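PDB 1LQU: NADPH-ferredoxin reductase FprA from Mycobacterium tuberculosis, which probably transfers electrons from NADPH through its FAD cofactor to ferredoxin, and may thereby supply P450 systems. Local coordinates for residues I153-V158 and L203-T208; L210-L215 and K250-Y255; Y132-H137 and D177-A182. All blocks are in the same frame, centred on the assembly; numbering follows the deposited sequence. Where two conformers were deposited one is given.

Contact 1. Residues I153-V158 and L203-T208; sequences IGNGNV and LQAAFT. With NDP (NADPH dihydro-nicotinamide-adenine-dinucleotide phosphate), chain I.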
# COMPACT_ATOMS: atom_id res chain seq x y z
N ILE A 153 -16.43 1.18 0.40
CA ILE A 153 -16.51 2.57 -0.00
C ILE A 153 -15.25 2.93 -0.78
O ILE A 153 -14.14 2.70 -0.31
CB ILE A 153 -16.63 3.51 1.21
CG1 ILE A 153 -17.75 3.09 2.16
CG2 ILE A 153 -16.78 4.94 0.77
CD1 ILE A 153 -19.12 3.04 1.57
N GLY A 154 -15.43 3.51 -1.95
CA GLY A 154 -14.34 3.96 -2.76
C GLY A 154 -14.31 3.41 -4.16
O GLY A 154 -14.86 2.35 -4.42
N ASN A 155 -13.62 4.11 -5.05
CA ASN A 155 -13.54 3.75 -6.47
C ASN A 155 -12.11 3.73 -7.00
O ASN A 155 -11.84 4.10 -8.12
CB ASN A 155 -14.40 4.65 -7.37
CG ASN A 155 -15.87 4.27 -7.49
OD1 ASN A 155 -16.58 4.97 -8.20
ND2 ASN A 155 -16.34 3.24 -6.79
N GLY A 156 -11.18 3.24 -6.16
CA GLY A 156 -9.83 2.95 -6.57
C GLY A 156 -9.61 1.45 -6.66
O GLY A 156 -10.46 0.63 -6.31
N ASN A 157 -8.44 1.09 -7.18
CA ASN A 157 -8.14 -0.30 -7.35
C ASN A 157 -8.06 -1.09 -6.05
O ASN A 157 -8.27 -2.30 -6.07
CB ASN A 157 -6.86 -0.47 -8.14
CG ASN A 157 -7.00 -0.10 -9.60
OD1 ASN A 157 -8.07 -0.24 -10.20
ND2 ASN A 157 -5.89 0.31 -10.20
N VAL A 158 -7.77 -0.44 -4.93
CA VAL A 158 -7.78 -1.18 -3.68
C VAL A 158 -9.20 -1.68 -3.37
O VAL A 158 -9.38 -2.74 -2.83
CB VAL A 158 -7.16 -0.37 -2.54
CG1 VAL A 158 -7.29 -1.14 -1.22
CG2 VAL A 158 -5.71 -0.10 -2.84
N LEU A 203 -16.99 8.27 -14.70
CA LEU A 203 -15.91 8.96 -15.39
C LEU A 203 -14.84 9.44 -14.43
O LEU A 203 -13.73 9.74 -14.85
CB LEU A 203 -16.40 10.15 -16.17
CG LEU A 203 -17.44 9.89 -17.25
CD1 LEU A 203 -17.60 11.13 -18.09
CD2 LEU A 203 -17.05 8.73 -18.09
N GLN A 204 -15.19 9.56 -13.16
CA GLN A 204 -14.25 10.01 -12.14
C GLN A 204 -13.59 8.85 -11.40
O GLN A 204 -12.81 9.06 -10.48
CB GLN A 204 -14.95 10.91 -11.13
CG GLN A 204 -15.41 12.23 -11.70
CD GLN A 204 -16.68 12.15 -12.52
OE1 GLN A 204 -17.61 11.42 -12.18
NE2 GLN A 204 -16.72 12.92 -13.62
N ALA A 205 -13.91 7.61 -11.76
CA ALA A 205 -13.38 6.48 -11.04
C ALA A 205 -11.87 6.43 -11.19
O ALA A 205 -11.31 6.77 -12.22
CB ALA A 205 -13.99 5.18 -11.51
N ALA A 206 -11.21 5.97 -10.15
CA ALA A 206 -9.75 5.83 -10.15
C ALA A 206 -9.30 4.41 -10.53
O ALA A 206 -8.12 4.13 -10.59
CB ALA A 206 -9.20 6.22 -8.81
N PHE A 207 -10.25 3.54 -10.83
CA PHE A 207 -9.96 2.20 -11.32
C PHE A 207 -9.17 2.26 -12.60
O PHE A 207 -9.31 3.20 -13.40
CB PHE A 207 -11.26 1.45 -11.74
CG PHE A 207 -12.31 1.35 -10.66
CD1 PHE A 207 -11.99 0.92 -9.39
CD2 PHE A 207 -13.63 1.66 -10.92
CE1 PHE A 207 -12.95 0.82 -8.42
CE2 PHE A 207 -14.59 1.55 -9.95
CZ PHE A 207 -14.26 1.12 -8.72
N THR A 208 -8.37 1.22 -12.84
CA THR A 208 -7.76 1.06 -14.16
C THR A 208 -8.34 -0.16 -14.88
O THR A 208 -9.04 -0.97 -14.28
CB THR A 208 -6.22 1.07 -14.08
OG1 THR A 208 -5.78 0.15 -13.09
CG2 THR A 208 -5.72 2.44 -13.64
PA NDP I . -7.13 5.75 -5.13
O1A NDP I . -6.88 5.10 -6.41
O2A NDP I . -6.64 7.15 -4.94
O5B NDP I . -8.70 5.68 -4.86
C5B NDP I . -9.23 6.29 -3.72
C4B NDP I . -10.73 6.32 -3.85
O4B NDP I . -11.32 6.81 -2.62
C3B NDP I . -11.23 7.24 -4.95
O3B NDP I . -12.27 6.58 -5.66
C2B NDP I . -11.78 8.44 -4.17
O2B NDP I . -12.82 9.13 -4.83
C1B NDP I . -12.32 7.73 -2.98
N9A NDP I . -12.63 8.55 -1.83
C8A NDP I . -11.78 9.40 -1.14
N7A NDP I . -12.42 9.95 -0.12
C5A NDP I . -13.71 9.47 -0.13
C6A NDP I . -14.80 9.67 0.69
N6A NDP I . -14.77 10.41 1.82
N1A NDP I . -15.96 9.01 0.38
C2A NDP I . -16.01 8.18 -0.71
N3A NDP I . -14.97 7.95 -1.54
C4A NDP I . -13.84 8.59 -1.21
O3 NDP I . -6.52 4.92 -3.90
PN NDP I . -6.39 3.35 -3.57
O1N NDP I . -7.53 2.58 -4.11
O2N NDP I . -6.10 3.34 -2.13
O5D NDP I . -5.14 2.92 -4.43
C5D NDP I . -3.85 3.46 -4.11
C4D NDP I . -2.94 3.42 -5.34
O4D NDP I . -2.44 2.09 -5.54
C3D NDP I . -3.67 3.82 -6.60
O3D NDP I . -2.81 4.56 -7.44
C2D NDP I . -3.99 2.47 -7.23
O2D NDP I . -4.28 2.44 -8.59
C1D NDP I . -2.84 1.62 -6.82
N1N NDP I . -2.88 0.21 -6.93
C2N NDP I . -2.70 -0.39 -8.14
C3N NDP I . -3.26 -1.64 -8.38
C7N NDP I . -3.04 -2.15 -9.70
O7N NDP I . -2.42 -1.46 -10.61
N7N NDP I . -3.51 -3.37 -9.95
C4N NDP I . -3.98 -2.38 -7.35
C5N NDP I . -4.21 -1.63 -6.05
C6N NDP I . -3.68 -0.37 -5.93
P2B NDP I . -12.60 10.58 -5.48
O1X NDP I . -14.00 11.11 -5.61
O2X NDP I . -11.90 10.36 -6.80
O3X NDP I . -11.72 11.38 -4.52
O HOH W 1 -6.83 3.23 -8.30
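The N157 carboxamide and T208 grip each other twice, a reciprocal pairing that joins the first turn of helix 157-167 to the loop. T208 N donates to N157 OD1 at 3.0 Å, in the carbonyl plane and on a lone pair, while N157 ND2 donates to T208 OG1 at 2.9 Å, tilted 18° from the amide plane. With both ends engaged, the amide cannot easily flip; T208 OG1 is bonded in addition to E211. Earlier in the loop, A206 N reaches N155 O at 2.8 Å. That same carbonyl oxygen lies 3.4 Å above one face of the F207 ring, offset toward the rim, while the amide of N155 crosses the ring with the two planes 42° apart. G154 and G156 fit the glycine pattern of a Rossmann-type nucleotide-binding turn, here between strand 149-153 and helix 157-167. G156 CA passes 3.4 Å from the nicotinamide-side phosphate oxygen O1N of NADPH, to which V158 N donates at 3.1 Å. N155 N bonds the adenosine ribose hydroxyl O3B at 2.9 Å. One water joins N157 N, A206 O, the phosphate oxygen O1A and O2D of the nicotinamide ribose.

Contact 2. Residues L210-L215 and K250-Y255; sequences LELREL and KVLRGY. With NDP (NADPH dihydro-nicotinamide-adenine-dinucleotide phosphate), chain I.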
# COMPACT_ATOMS: atom_id res chain seq x y z
N LEU A 210 -7.49 -3.06 -16.78
CA LEU A 210 -7.26 -4.48 -16.59
C LEU A 210 -7.90 -4.96 -15.31
O LEU A 210 -8.47 -6.05 -15.23
CB LEU A 210 -5.76 -4.79 -16.57
CG LEU A 210 -5.40 -6.25 -16.36
CD1 LEU A 210 -6.00 -7.11 -17.46
CD2 LEU A 210 -3.87 -6.42 -16.31
N GLU A 211 -7.82 -4.11 -14.29
CA GLU A 211 -8.35 -4.42 -12.99
C GLU A 211 -9.87 -4.59 -13.04
O GLU A 211 -10.44 -5.43 -12.36
CB GLU A 211 -7.89 -3.36 -12.00
CG GLU A 211 -6.41 -3.49 -11.69
CD GLU A 211 -5.44 -3.24 -12.85
OE1 GLU A 211 -5.65 -2.34 -13.70
OE2 GLU A 211 -4.39 -3.94 -12.88
N LEU A 212 -10.55 -3.78 -13.85
CA LEU A 212 -11.98 -3.96 -14.07
C LEU A 212 -12.26 -5.19 -14.92
O LEU A 212 -13.20 -5.94 -14.65
CB LEU A 212 -12.54 -2.73 -14.76
CG LEU A 212 -12.72 -1.50 -13.87
CD1 LEU A 212 -13.11 -0.34 -14.75
CD2 LEU A 212 -13.76 -1.75 -12.78
N ARG A 213 -11.47 -5.42 -15.96
CA ARG A 213 -11.70 -6.56 -16.84
C ARG A 213 -11.57 -7.87 -16.13
O ARG A 213 -12.30 -8.82 -16.43
CB ARG A 213 -10.70 -6.57 -17.99
CG ARG A 213 -10.93 -5.59 -19.05
CD ARG A 213 -10.04 -5.86 -20.27
NE ARG A 213 -9.98 -4.69 -21.12
CZ ARG A 213 -10.88 -4.37 -22.01
NH1 ARG A 213 -11.94 -5.16 -22.20
NH2 ARG A 213 -10.71 -3.27 -22.73
N GLU A 214 -10.60 -7.99 -15.23
CA GLU A 214 -10.34 -9.27 -14.59
C GLU A 214 -11.46 -9.75 -13.67
O GLU A 214 -11.54 -10.92 -13.36
CB GLU A 214 -9.00 -9.25 -13.84
CG GLU A 214 -8.96 -8.43 -12.56
CD GLU A 214 -7.54 -8.30 -12.03
OE1 GLU A 214 -6.64 -8.92 -12.64
OE2 GLU A 214 -7.31 -7.57 -11.05
N LEU A 215 -12.38 -8.84 -13.31
CA LEU A 215 -13.51 -9.23 -12.49
C LEU A 215 -14.38 -10.27 -13.21
O LEU A 215 -15.04 -11.07 -12.56
CB LEU A 215 -14.36 -8.01 -12.15
CG LEU A 215 -13.60 -6.89 -11.45
CD1 LEU A 215 -14.48 -5.71 -11.23
CD2 LEU A 215 -13.01 -7.37 -10.14
N LYS A 250 -16.11 1.34 -21.51
CA LYS A 250 -16.48 0.22 -22.37
C LYS A 250 -16.66 -1.06 -21.56
O LYS A 250 -17.60 -1.84 -21.75
CB LYS A 250 -15.44 0.04 -23.47
CG LYS A 250 -15.51 1.12 -24.50
CD LYS A 250 -14.68 0.87 -25.73
CE LYS A 250 -14.99 1.93 -26.80
NZ LYS A 250 -14.68 1.43 -28.17
N VAL A 251 -15.74 -1.29 -20.63
CA VAL A 251 -15.83 -2.45 -19.77
C VAL A 251 -17.09 -2.41 -18.89
O VAL A 251 -17.82 -3.41 -18.75
CB VAL A 251 -14.53 -2.59 -18.94
CG1 VAL A 251 -14.68 -3.66 -17.90
CG2 VAL A 251 -13.39 -2.91 -19.87
N LEU A 252 -17.37 -1.25 -18.31
CA LEU A 252 -18.52 -1.12 -17.44
C LEU A 252 -19.81 -1.32 -18.22
O LEU A 252 -20.74 -1.96 -17.74
CB LEU A 252 -18.54 0.23 -16.75
CG LEU A 252 -17.40 0.49 -15.76
CD1 LEU A 252 -17.56 1.86 -15.13
CD2 LEU A 252 -17.28 -0.56 -14.66
N ARG A 253 -19.88 -0.78 -19.44
CA ARG A 253 -21.07 -1.01 -20.27
C ARG A 253 -21.27 -2.50 -20.50
O ARG A 253 -22.39 -3.01 -20.51
CB ARG A 253 -20.96 -0.29 -21.59
CG ARG A 253 -21.02 1.22 -21.52
CD ARG A 253 -21.22 1.83 -22.89
NE ARG A 253 -20.99 3.25 -22.94
CZ ARG A 253 -21.82 4.15 -22.48
NH1 ARG A 253 -22.94 3.77 -21.92
NH2 ARG A 253 -21.53 5.44 -22.61
N GLY A 254 -20.17 -3.22 -20.74
CA GLY A 254 -20.26 -4.64 -20.95
C GLY A 254 -20.85 -5.35 -19.76
O GLY A 254 -21.69 -6.24 -19.91
N TYR A 255 -20.47 -4.96 -18.56
CA TYR A 255 -21.03 -5.58 -17.37
C TYR A 255 -22.50 -5.25 -17.23
O TYR A 255 -23.30 -6.13 -16.87
CB TYR A 255 -20.28 -5.17 -16.09
CG TYR A 255 -18.90 -5.78 -15.98
CD1 TYR A 255 -18.71 -7.12 -16.19
CD2 TYR A 255 -17.82 -5.02 -15.62
CE1 TYR A 255 -17.45 -7.68 -16.10
CE2 TYR A 255 -16.55 -5.58 -15.51
CZ TYR A 255 -16.37 -6.91 -15.77
OH TYR A 255 -15.11 -7.46 -15.70
PA NDP I . -7.13 5.75 -5.13
O1A NDP I . -6.88 5.10 -6.41
O2A NDP I . -6.64 7.15 -4.94
O5B NDP I . -8.70 5.68 -4.86
C5B NDP I . -9.23 6.29 -3.72
C4B NDP I . -10.73 6.32 -3.85
O4B NDP I . -11.32 6.81 -2.62
C3B NDP I . -11.23 7.24 -4.95
O3B NDP I . -12.27 6.58 -5.66
C2B NDP I . -11.78 8.44 -4.17
O2B NDP I . -12.82 9.13 -4.83
C1B NDP I . -12.32 7.73 -2.98
N9A NDP I . -12.63 8.55 -1.83
C8A NDP I . -11.78 9.40 -1.14
N7A NDP I . -12.42 9.95 -0.12
C5A NDP I . -13.71 9.47 -0.13
C6A NDP I . -14.80 9.67 0.69
N6A NDP I . -14.77 10.41 1.82
N1A NDP I . -15.96 9.01 0.38
C2A NDP I . -16.01 8.18 -0.71
N3A NDP I . -14.97 7.95 -1.54
C4A NDP I . -13.84 8.59 -1.21
O3 NDP I . -6.52 4.92 -3.90
PN NDP I . -6.39 3.35 -3.57
O1N NDP I . -7.53 2.58 -4.11
O2N NDP I . -6.10 3.34 -2.13
O5D NDP I . -5.14 2.92 -4.43
C5D NDP I . -3.85 3.46 -4.11
C4D NDP I . -2.94 3.42 -5.34
O4D NDP I . -2.44 2.09 -5.54
C3D NDP I . -3.67 3.82 -6.60
O3D NDP I . -2.81 4.56 -7.44
C2D NDP I . -3.99 2.47 -7.23
O2D NDP I . -4.28 2.44 -8.59
C1D NDP I . -2.84 1.62 -6.82
N1N NDP I . -2.88 0.21 -6.93
C2N NDP I . -2.70 -0.39 -8.14
C3N NDP I . -3.26 -1.64 -8.38
C7N NDP I . -3.04 -2.15 -9.70
O7N NDP I . -2.42 -1.46 -10.61
N7N NDP I . -3.51 -3.37 -9.95
C4N NDP I . -3.98 -2.38 -7.35
C5N NDP I . -4.21 -1.63 -6.05
C6N NDP I . -3.68 -0.37 -5.93
P2B NDP I . -12.60 10.58 -5.48
O1X NDP I . -14.00 11.11 -5.61
O2X NDP I . -11.90 10.36 -6.80
O3X NDP I . -11.72 11.38 -4.52
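V251 lays its CG2 methyl over one face of the R213 guanidinium, 3.5 Å above the plane and centred on the group, with NH1 of R213 the nearest atom. The extended arginine chain, straight from CG to NE, carries the flat group across the valine, and CG of R213 touches the same methyl. The other branch, V251 CG1, stands anti to the backbone N (chi1 171°) and meets L212 CB at 3.9 Å. One valine thus serves two neighbours on the facing helix, an apolar one on the buried side and a charged one on the exposed side. Deeper in, the isobutyl ends of L212 and L252 converge obliquely, their CD2 atoms 4.2 Å apart.

The polar tie is the phenol of Y255. Its OH donates to L212 O at 2.7 Å, the phenol oxygen tilted 21° from the carbonyl plane and L212 O lying at the edge of the Y255 ring, in its plane. L212 O also accepts from L215 N, so a carbonyl near the end of helix 209-213 is held by two donors. L215 CB packs against Y255 OH at 3.7 Å, and V223 of strand 221-224 lies against both L215 and Y255.

On another side of the short helix, E211 OE2 accepts the carboxamide N7N of NADPH at 3.1 Å. Helix 209-213 is therefore backed by helix 243-256 while presenting E211 to the nicotinamide end of the coenzyme, a helix-helix packing in the NADP-binding domain of this ferredoxin reductase family.

Contact 3. Residues Y132-H137 and D177-A182; sequences YNAHPH and DIADHA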
# COMPACT_ATOMS: atom_id res chain seq x y z
N TYR A 132 -5.34 -9.82 5.46
CA TYR A 132 -5.33 -10.93 4.54
C TYR A 132 -3.98 -11.20 3.92
O TYR A 132 -3.76 -12.30 3.44
CB TYR A 132 -6.46 -10.85 3.51
CG TYR A 132 -6.45 -9.82 2.39
CD1 TYR A 132 -5.43 -9.71 1.48
CD2 TYR A 132 -7.54 -9.00 2.21
CE1 TYR A 132 -5.48 -8.80 0.41
CE2 TYR A 132 -7.62 -8.13 1.16
CZ TYR A 132 -6.60 -8.03 0.25
OH TYR A 132 -6.73 -7.14 -0.79
N ASN A 133 -3.07 -10.23 3.97
CA ASN A 133 -1.70 -10.43 3.51
C ASN A 133 -0.70 -10.74 4.63
O ASN A 133 0.49 -10.76 4.40
CB ASN A 133 -1.23 -9.27 2.65
CG ASN A 133 -1.65 -9.41 1.21
OD1 ASN A 133 -1.84 -10.52 0.70
ND2 ASN A 133 -1.72 -8.28 0.52
N ALA A 134 -1.21 -11.04 5.82
CA ALA A 134 -0.35 -11.47 6.92
C ALA A 134 0.68 -10.46 7.38
O ALA A 134 1.74 -10.80 7.87
CB ALA A 134 0.34 -12.81 6.61
N HIS A 135 0.32 -9.19 7.26
CA HIS A 135 1.15 -8.13 7.83
C HIS A 135 1.04 -8.24 9.35
O HIS A 135 -0.07 -8.24 9.88
CB HIS A 135 0.61 -6.77 7.36
CG HIS A 135 1.46 -5.61 7.76
ND1 HIS A 135 1.81 -5.34 9.06
CD2 HIS A 135 2.03 -4.65 6.99
CE1 HIS A 135 2.57 -4.25 9.07
NE2 HIS A 135 2.71 -3.80 7.83
N PRO A 136 2.16 -8.31 10.07
CA PRO A 136 2.07 -8.58 11.50
C PRO A 136 1.34 -7.52 12.31
O PRO A 136 0.87 -7.83 13.38
CB PRO A 136 3.54 -8.72 11.93
CG PRO A 136 4.31 -8.33 10.82
CD PRO A 136 3.53 -8.27 9.57
N HIS A 137 1.23 -6.30 11.84
CA HIS A 137 0.53 -5.28 12.59
C HIS A 137 -0.98 -5.42 12.50
O HIS A 137 -1.68 -4.74 13.21
CB HIS A 137 0.92 -3.89 12.12
CG HIS A 137 2.34 -3.55 12.40
ND1 HIS A 137 2.87 -2.32 12.10
CD2 HIS A 137 3.35 -4.30 12.89
CE1 HIS A 137 4.14 -2.31 12.46
NE2 HIS A 137 4.45 -3.50 12.95
N ASP A 177 -0.68 -17.12 -1.61
CA ASP A 177 -0.02 -16.78 -0.36
C ASP A 177 -0.84 -15.95 0.62
O ASP A 177 -0.29 -15.35 1.54
CB ASP A 177 1.35 -16.14 -0.63
CG ASP A 177 1.29 -14.77 -1.21
OD1 ASP A 177 0.18 -14.22 -1.37
OD2 ASP A 177 2.38 -14.20 -1.48
N ILE A 178 -2.16 -15.95 0.45
CA ILE A 178 -3.04 -15.33 1.42
C ILE A 178 -2.75 -15.88 2.81
O ILE A 178 -2.38 -17.03 3.00
CB ILE A 178 -4.51 -15.59 0.99
CG1 ILE A 178 -5.46 -14.66 1.74
CG2 ILE A 178 -4.85 -17.04 1.20
CD1 ILE A 178 -6.89 -14.66 1.21
N ALA A 179 -2.95 -15.04 3.81
CA ALA A 179 -2.81 -15.45 5.19
C ALA A 179 -3.74 -16.62 5.51
O ALA A 179 -4.92 -16.60 5.18
CB ALA A 179 -3.15 -14.30 6.11
N ASP A 180 -3.21 -17.59 6.25
CA ASP A 180 -4.02 -18.72 6.64
C ASP A 180 -5.25 -18.28 7.45
O ASP A 180 -6.34 -18.85 7.31
CB ASP A 180 -3.20 -19.72 7.45
CG ASP A 180 -2.46 -20.70 6.58
OD1 ASP A 180 -2.69 -20.78 5.35
OD2 ASP A 180 -1.64 -21.48 7.10
N HIS A 181 -5.11 -17.26 8.30
CA HIS A 181 -6.23 -16.81 9.10
C HIS A 181 -7.34 -16.25 8.25
O HIS A 181 -8.53 -16.38 8.57
CB HIS A 181 -5.78 -15.86 10.24
CG HIS A 181 -4.96 -14.65 9.83
ND1 HIS A 181 -3.71 -14.36 10.38
CD2 HIS A 181 -5.25 -13.61 9.01
CE1 HIS A 181 -3.27 -13.21 9.88
NE2 HIS A 181 -4.18 -12.72 9.07
N ALA A 182 -7.00 -15.60 7.15
CA ALA A 182 -8.01 -15.06 6.25
C ALA A 182 -8.66 -16.18 5.48
O ALA A 182 -9.87 -16.18 5.29
CB ALA A 182 -7.40 -14.05 5.34
O HOH W 2 -0.22 -12.69 1.77
O HOH W 3 0.13 -11.54 -0.95
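Y132, the last residue of helix 125-132, meets the other segment with its backbone and CB rather than its ring. Its carbonyl oxygen receives the N-H of A179, with A179 N 2.9 Å from Y132 O, in a nearly straight bond, 173° at the hydrogen, with the donor tilted 31° from the carbonyl plane. The same oxygen is touched by I178 CG1 at 3.4 Å and by A179 CB. Y132 CB rests against A182 CB at 3.8 Å, while CG, set between the backbone N and the carbonyl carbon (chi1 71°), sends the phenol off toward D161 and I165 of helix 157-167; F128 meets the ring edge-to-face.

N133, the first residue to leave helical geometry, reaches the second segment through water. Its OD1 takes part in two bridges: the water leading to D177 O lies 2.9 Å from N133 OD1, and the one leading to D177 OD1 lies 2.8 Å from it. The amide's ND2 is bonded to S51 O and V53 O, so both ends of this buried group are engaged.

A134 follows with positive phi, the C-prime residue of a Schellman motif that ends the helix, and its CB packs on A179 CB at 3.8 Å. A179 itself holds the N-cap position of helix 180-186, so the end of helix 125-132 abuts the start of helix 180-186. The methyl of A179 also lies over one face of the H181 ring, 3.5 Å above its plane, and that ring stacks on W131 while its NE2 bonds W131 O.

Small methyls are consistent with the close approach of the two segments, and water carries the polar exchange between N133 and D177; the contact rests on one backbone bond, methyl packing and two bridging waters, with no salt bridge across it.

In the fold
Contacts 1 and 2 adjoin the coenzyme and contact 3 lies apart from it, and their chemistry changes with place. Contact 1 is partly buried and rich in polar contacts where the turn and the loop meet the dinucleotide. Contact 2 touches it directly, F207 packing on L212 and N157 on E211, and lies farther from the chain centre; it is buried and largely apolar, with one exposed arginine. Contact 3 is also buried, its centre about 24 Å from that of contact 1 and 28 Å from that of contact 2, and neither of its segments touches NADPH. Helix 157-167 links them: its start belongs to contact 1, while its later residues meet L212, L215 and Y132.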